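Local coordinates for PH1570-like domain-containing protein (Pyrococcus horikoshii, PDB 2HQ4) that is of unknown function and folds as a single chain in which helices pack on a long antiparallel beta sheet, at residues Gln11-Leu16 with Val60-Cys65; Phe23-Phe28 with Tyr48-Pro53. One frame throughout, in Å; residues are numbered along the deposited sequence.

Interaction 1 of 2, residues Gln11-Leu16 with Val60-Cys65; sequences QCEEKL and VYPFEC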
loop_
_atom_site.group_PDB
_atom_site.type_symbol
_atom_site.label_atom_id
_atom_site.label_comp_id
_atom_site.label_asym_id
_atom_site.label_seq_id
_atom_site.Cartn_x
_atom_site.Cartn_y
_atom_site.Cartn_z
ATOM N N GLN A 11 -10.846 -12.469 -9.209
ATOM C CA GLN A 11 -11.343 -11.365 -10.013
ATOM C C GLN A 11 -12.454 -10.653 -9.233
ATOM O O GLN A 11 -13.459 -11.286 -8.852
ATOM C CB GLN A 11 -11.833 -11.884 -11.373
ATOM C CG GLN A 11 -12.006 -10.787 -12.440
ATOM C CD GLN A 11 -10.680 -10.390 -13.079
ATOM O OE1 GLN A 11 -9.760 -11.218 -13.213
ATOM N NE2 GLN A 11 -10.566 -9.124 -13.474
ATOM N N CYS A 12 -12.281 -9.351 -8.975
ATOM C CA CYS A 12 -13.252 -8.540 -8.186
ATOM C C CYS A 12 -13.923 -7.376 -8.941
ATOM O O CYS A 12 -14.803 -6.741 -8.425
ATOM C CB CYS A 12 -12.599 -8.026 -6.912
ATOM S SG CYS A 12 -12.508 -9.389 -5.616
ATOM N N GLU A 13 -13.454 -7.108 -10.138
ATOM C CA GLU A 13 -14.138 -6.239 -11.102
ATOM C C GLU A 13 -13.630 -6.639 -12.465
ATOM O O GLU A 13 -12.810 -7.559 -12.558
ATOM C CB GLU A 13 -13.879 -4.748 -10.797
ATOM C CG GLU A 13 -15.139 -3.985 -10.334
ATOM C CD GLU A 13 -16.081 -3.626 -11.500
ATOM O OE1 GLU A 13 -15.784 -4.020 -12.661
ATOM O OE2 GLU A 13 -17.122 -2.997 -11.256
ATOM N N GLU A 14 -14.083 -5.937 -13.519
ATOM C CA GLU A 14 -13.716 -6.257 -14.880
ATOM C C GLU A 14 -12.208 -6.370 -15.039
ATOM O O GLU A 14 -11.696 -7.314 -15.655
ATOM C CB GLU A 14 -14.253 -5.170 -15.857
ATOM C CG GLU A 14 -14.072 -5.596 -17.322
ATOM C CD GLU A 14 -14.294 -4.468 -18.334
ATOM O OE1 GLU A 14 -14.789 -3.376 -17.956
ATOM O OE2 GLU A 14 -13.927 -4.679 -19.524
ATOM N N LYS A 15 -11.486 -5.405 -14.471
ATOM C CA LYS A 15 -10.041 -5.370 -14.668
ATOM C C LYS A 15 -9.295 -5.300 -13.322
ATOM O O LYS A 15 -8.165 -4.820 -13.279
ATOM C CB LYS A 15 -9.707 -4.146 -15.521
ATOM C CG LYS A 15 -10.223 -4.316 -16.993
ATOM C CD LYS A 15 -9.787 -3.135 -17.849
ATOM C CE LYS A 15 -10.191 -3.409 -19.328
ATOM N NZ LYS A 15 -9.717 -2.239 -20.156
ATOM N N LEU A 16 -9.961 -5.725 -12.244
ATOM C CA LEU A 16 -9.345 -5.819 -10.914
ATOM C C LEU A 16 -9.169 -7.272 -10.478
ATOM O O LEU A 16 -10.149 -8.038 -10.456
ATOM C CB LEU A 16 -10.188 -5.072 -9.892
ATOM C CG LEU A 16 -9.794 -5.184 -8.411
ATOM C CD1 LEU A 16 -8.419 -4.480 -8.141
ATOM C CD2 LEU A 16 -10.894 -4.587 -7.564
ATOM N N VAL A 60 -20.061 -1.145 -2.578
ATOM C CA VAL A 60 -19.012 -1.083 -3.578
ATOM C C VAL A 60 -18.610 -2.521 -3.787
ATOM O O VAL A 60 -17.845 -3.084 -2.992
ATOM C CB VAL A 60 -17.828 -0.254 -3.088
ATOM C CG1 VAL A 60 -16.731 -0.223 -4.155
ATOM C CG2 VAL A 60 -18.308 1.154 -2.771
ATOM N N TYR A 61 -19.166 -3.127 -4.834
ATOM C CA TYR A 61 -18.964 -4.546 -5.134
ATOM C C TYR A 61 -17.491 -5.077 -5.025
ATOM O O TYR A 61 -17.259 -6.051 -4.304
ATOM C CB TYR A 61 -19.579 -4.880 -6.486
ATOM C CG TYR A 61 -19.355 -6.289 -6.897
ATOM C CD1 TYR A 61 -20.291 -7.280 -6.598
ATOM C CD2 TYR A 61 -18.179 -6.647 -7.555
ATOM C CE1 TYR A 61 -20.045 -8.577 -6.963
ATOM C CE2 TYR A 61 -17.932 -7.894 -7.903
ATOM C CZ TYR A 61 -18.843 -8.872 -7.605
ATOM O OH TYR A 61 -18.533 -10.152 -8.000
ATOM N N PRO A 62 -16.523 -4.457 -5.761
ATOM C CA PRO A 62 -15.133 -4.941 -5.696
ATOM C C PRO A 62 -14.551 -4.931 -4.307
ATOM O O PRO A 62 -13.762 -5.814 -4.024
ATOM C CB PRO A 62 -14.340 -3.953 -6.591
ATOM C CG PRO A 62 -15.246 -2.709 -6.730
ATOM C CD PRO A 62 -16.657 -3.344 -6.731
ATOM N N PHE A 63 -14.890 -3.917 -3.515
ATOM C CA PHE A 63 -14.536 -3.810 -2.091
ATOM C C PHE A 63 -15.174 -4.926 -1.241
ATOM O O PHE A 63 -14.501 -5.545 -0.421
ATOM C CB PHE A 63 -14.905 -2.402 -1.607
ATOM C CG PHE A 63 -14.923 -2.213 -0.122
ATOM C CD1 PHE A 63 -13.731 -2.028 0.606
ATOM C CD2 PHE A 63 -16.143 -2.121 0.547
ATOM C CE1 PHE A 63 -13.766 -1.808 1.968
ATOM C CE2 PHE A 63 -16.204 -1.873 1.943
ATOM C CZ PHE A 63 -15.019 -1.712 2.660
ATOM N N GLU A 64 -16.448 -5.213 -1.481
ATOM C CA GLU A 64 -17.094 -6.364 -0.827
ATOM C C GLU A 64 -16.485 -7.702 -1.228
ATOM O O GLU A 64 -16.247 -8.565 -0.369
ATOM C CB GLU A 64 -18.597 -6.342 -1.079
ATOM C CG GLU A 64 -19.267 -5.087 -0.505
ATOM C CD GLU A 64 -19.234 -5.019 1.027
ATOM O OE1 GLU A 64 -19.288 -6.091 1.660
ATOM O OE2 GLU A 64 -19.137 -3.901 1.598
ATOM N N CYS A 65 -16.228 -7.872 -2.522
ATOM C CA CYS A 65 -15.568 -9.050 -3.066
ATOM C C CYS A 65 -14.158 -9.298 -2.433
ATOM O O CYS A 65 -13.802 -10.431 -2.059
ATOM C CB CYS A 65 -15.482 -8.905 -4.607
ATOM S SG CYS A 65 -14.521 -10.170 -5.491
HETATM O O HOH W 1 -16.009 -11.073 -9.774
#
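Cys12, on the edge strand 10-13, and Cys65, on the first turns of helix 61-70, are joined by a disulfide with SG-SG 2.2 Å and a chi3 of -74°. On Cys12 SG sits beside the backbone N, whereas on Cys65 it stands anti to N (chi1 173°), which carries it off the helix toward the strand. Pro62, one turn before Cys65, packs against Leu16 and Glu13. Its CB meets Leu16 CD2 at 3.6 Å, the two side chains crossing at about a right angle, while Glu13 runs alongside the ring and brings CG to 3.8 Å from Pro62 CG. The carboxylate of Glu13 is occupied on both oxygens, OE1 taking the backbone N of Glu14 on its anti lone pair and OE2 bonding the hydroxyl of Tyr55. Tyr61 turns its ring edge to the carbonyl of Cys12, with CE2 3.4 Å from Cys12 O, and one water links its OH to Gln11 O. Cys12 O, buried here, has no conventional partner; the CA-H of Pro62, with CA at 3.3 Å, offers it a CH...O contact. Without a direct hydrogen bond, the pairing rests on apolar contacts and the disulfide, which covalently cross-links helix to strand.

Interaction 2 of 2, residues Phe23-Phe28 with Tyr48-Pro53; sequences FKDEKF and YELYLP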
loop_
_atom_site.group_PDB
_atom_site.type_symbol
_atom_site.label_atom_id
_atom_site.label_comp_id
_atom_site.label_asym_id
_atom_site.label_seq_id
_atom_site.Cartn_x
_atom_site.Cartn_y
_atom_site.Cartn_z
ATOM N N PHE A 23 -2.951 -6.106 -5.072
ATOM C CA PHE A 23 -3.977 -6.111 -6.112
ATOM C C PHE A 23 -3.441 -5.456 -7.392
ATOM O O PHE A 23 -2.521 -4.635 -7.333
ATOM C CB PHE A 23 -5.321 -5.499 -5.609
ATOM C CG PHE A 23 -5.308 -3.975 -5.431
ATOM C CD1 PHE A 23 -5.174 -3.411 -4.173
ATOM C CD2 PHE A 23 -5.512 -3.127 -6.543
ATOM C CE1 PHE A 23 -5.190 -1.979 -4.005
ATOM C CE2 PHE A 23 -5.498 -1.752 -6.410
ATOM C CZ PHE A 23 -5.351 -1.170 -5.139
ATOM N N LYS A 24 -4.011 -5.864 -8.527
ATOM C CA LYS A 24 -3.659 -5.348 -9.834
ATOM C C LYS A 24 -4.929 -4.843 -10.523
ATOM O O LYS A 24 -5.830 -5.634 -10.817
ATOM C CB LYS A 24 -3.056 -6.451 -10.699
ATOM C CG LYS A 24 -2.634 -5.979 -12.100
ATOM C CD LYS A 24 -2.065 -7.144 -12.945
ATOM C CE LYS A 24 -1.536 -6.591 -14.283
ATOM N NZ LYS A 24 -1.047 -7.665 -15.182
ATOM N N ASP A 25 -4.964 -3.551 -10.816
ATOM C CA ASP A 25 -6.125 -2.978 -11.484
ATOM C C ASP A 25 -5.708 -2.405 -12.833
ATOM O O ASP A 25 -4.996 -1.383 -12.885
ATOM C CB ASP A 25 -6.738 -1.896 -10.619
ATOM C CG ASP A 25 -8.090 -1.476 -11.127
ATOM O OD1 ASP A 25 -8.144 -0.997 -12.285
ATOM O OD2 ASP A 25 -9.073 -1.594 -10.373
ATOM N N GLU A 26 -6.148 -3.055 -13.903
ATOM C CA GLU A 26 -5.743 -2.633 -15.267
ATOM C C GLU A 26 -6.648 -1.527 -15.855
ATOM O O GLU A 26 -6.303 -0.924 -16.868
ATOM C CB GLU A 26 -5.677 -3.833 -16.203
ATOM C CG GLU A 26 -4.703 -4.897 -15.738
ATOM C CD GLU A 26 -4.436 -5.941 -16.807
ATOM O OE1 GLU A 26 -5.358 -6.691 -17.129
ATOM O OE2 GLU A 26 -3.301 -6.030 -17.330
ATOM N N LYS A 27 -7.760 -1.225 -15.200
ATOM C CA LYS A 27 -8.559 -0.065 -15.599
ATOM C C LYS A 27 -7.858 1.232 -15.164
ATOM O O LYS A 27 -7.681 2.178 -15.943
ATOM C CB LYS A 27 -9.937 -0.127 -14.924
ATOM C CG LYS A 27 -10.806 1.101 -15.203
ATOM C CD LYS A 27 -12.230 0.934 -14.699
ATOM C CE LYS A 27 -13.067 2.134 -15.187
ATOM N NZ LYS A 27 -14.489 2.101 -14.691
ATOM N N PHE A 28 -7.488 1.271 -13.891
ATOM C CA PHE A 28 -6.845 2.448 -13.319
ATOM C C PHE A 28 -5.324 2.385 -13.355
ATOM O O PHE A 28 -4.689 3.357 -13.008
ATOM C CB PHE A 28 -7.388 2.730 -11.910
ATOM C CG PHE A 28 -8.860 3.027 -11.886
ATOM C CD1 PHE A 28 -9.357 4.240 -12.431
ATOM C CD2 PHE A 28 -9.770 2.115 -11.345
ATOM C CE1 PHE A 28 -10.756 4.515 -12.458
ATOM C CE2 PHE A 28 -11.137 2.393 -11.329
ATOM C CZ PHE A 28 -11.631 3.605 -11.890
ATOM N N TYR A 48 -11.920 0.518 -2.477
ATOM C CA TYR A 48 -13.107 1.316 -2.222
ATOM C C TYR A 48 -13.018 2.698 -2.872
ATOM O O TYR A 48 -13.951 3.144 -3.583
ATOM C CB TYR A 48 -13.297 1.435 -0.714
ATOM C CG TYR A 48 -14.564 2.140 -0.267
ATOM C CD1 TYR A 48 -15.750 1.424 -0.031
ATOM C CD2 TYR A 48 -14.564 3.517 -0.031
ATOM C CE1 TYR A 48 -16.932 2.099 0.404
ATOM C CE2 TYR A 48 -15.728 4.186 0.385
ATOM C CZ TYR A 48 -16.889 3.462 0.606
ATOM O OH TYR A 48 -18.000 4.151 1.042
ATOM N N GLU A 49 -11.909 3.381 -2.620
ATOM C CA GLU A 49 -11.724 4.715 -3.160
ATOM C C GLU A 49 -11.683 4.702 -4.698
ATOM O O GLU A 49 -12.251 5.599 -5.318
ATOM C CB GLU A 49 -10.473 5.377 -2.566
ATOM C CG GLU A 49 -10.158 6.735 -3.193
ATOM C CD GLU A 49 -9.038 7.472 -2.497
ATOM O OE1 GLU A 49 -8.720 7.137 -1.329
ATOM O OE2 GLU A 49 -8.482 8.420 -3.111
ATOM N N LEU A 50 -11.053 3.686 -5.298
ATOM C CA LEU A 50 -10.970 3.567 -6.748
ATOM C C LEU A 50 -12.354 3.407 -7.439
ATOM O O LEU A 50 -12.575 3.961 -8.527
ATOM C CB LEU A 50 -10.049 2.423 -7.168
ATOM C CG LEU A 50 -8.521 2.602 -7.126
ATOM C CD1 LEU A 50 -7.838 1.298 -7.589
ATOM C CD2 LEU A 50 -8.078 3.805 -8.058
ATOM N N TYR A 51 -13.260 2.674 -6.784
ATOM C CA TYR A 51 -14.545 2.277 -7.374
ATOM C C TYR A 51 -15.737 3.057 -6.826
ATOM O O TYR A 51 -16.838 2.993 -7.388
ATOM C CB TYR A 51 -14.739 0.731 -7.281
ATOM C CG TYR A 51 -13.894 0.069 -8.333
ATOM C CD1 TYR A 51 -14.359 -0.029 -9.652
ATOM C CD2 TYR A 51 -12.564 -0.302 -8.069
ATOM C CE1 TYR A 51 -13.559 -0.578 -10.669
ATOM C CE2 TYR A 51 -11.732 -0.852 -9.084
ATOM C CZ TYR A 51 -12.251 -0.991 -10.376
ATOM O OH TYR A 51 -11.477 -1.521 -11.374
ATOM N N LEU A 52 -15.499 3.840 -5.777
ATOM C CA LEU A 52 -16.490 4.756 -5.216
ATOM C C LEU A 52 -17.188 5.606 -6.279
ATOM O O LEU A 52 -18.424 5.708 -6.248
ATOM C CB LEU A 52 -15.865 5.640 -4.129
ATOM C CG LEU A 52 -16.683 6.693 -3.413
ATOM C CD1 LEU A 52 -17.940 6.048 -2.820
ATOM C CD2 LEU A 52 -15.812 7.279 -2.311
ATOM N N PRO A 53 -16.424 6.216 -7.209
ATOM C CA PRO A 53 -17.087 6.995 -8.259
ATOM C C PRO A 53 -18.090 6.221 -9.124
ATOM O O PRO A 53 -19.090 6.798 -9.521
ATOM C CB PRO A 53 -15.911 7.487 -9.125
ATOM C CG PRO A 53 -14.730 7.560 -8.164
ATOM C CD PRO A 53 -14.952 6.293 -7.342
#
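Asp25 and Tyr51 approach from opposite directions, the phenol OH donating to Asp25 OD2 at 2.6 Å. The bond arrives on the syn side of the carboxylate, 16° out of its plane, and OD2 lies at the edge of the tyrosine ring. With chi1 at -168°, CG of Asp25 lies beside its own carbonyl carbon and the carboxylate reaches helix 40-55. Its other oxygen, OD1, accepts from the backbone N of Phe28 at 2.9 Å and more weakly from that of Lys27, an Asx motif that shapes the turn after strand 22-25. Phe28 then presents its edge to the face of Tyr51 in a T-shaped pair, with centroids 5.3 Å apart and planes at 76°. Leu50 packs beside them: CD2 lies 4.0 Å from Phe28 CG, and CD1 reaches Phe23 CE2 at the same distance.

Around buried Phe23, Asp25 and Tyr51 the packing is close, with Leu16 also touching Phe23 and Asp25. Toward solvent it thins to Lys27, whose CG lies over a face of the Phe28 ring and whose extended chain ends in a salt bridge to Glu54. With the carboxylate lost to an alanine here, the Tyr51 hydroxyl would probably lose its acceptor and the turn its hold on the Phe28 backbone N. One carboxylate thus couples the turn to the helix, and its buried charge is likely to be eased by these donors.

How the interactions relate
From the N terminus, the chain runs through strands 10-13, 16-19 and 22-25, crosses strand 30-36 and enters helix 40-55, where residues 48-53 meet residues 23-28 and interaction 2 closes the inner loop. Past that helix comes helix 61-70, whose start returns to residues 11-16; interaction 1 therefore closes a longer loop with interaction 2 nested inside it. The two centres are about 8 Å apart. Pro62 CG rests 3.5 Å from Tyr51 CG, bringing the two successive helices together, and Leu16 packs on Phe23 between neighbouring strands. A probable hydrogen bond from Glu26 N to Lys15 O joins the turns. Together the contacts fasten both helices to the same end of the antiparallel sheet.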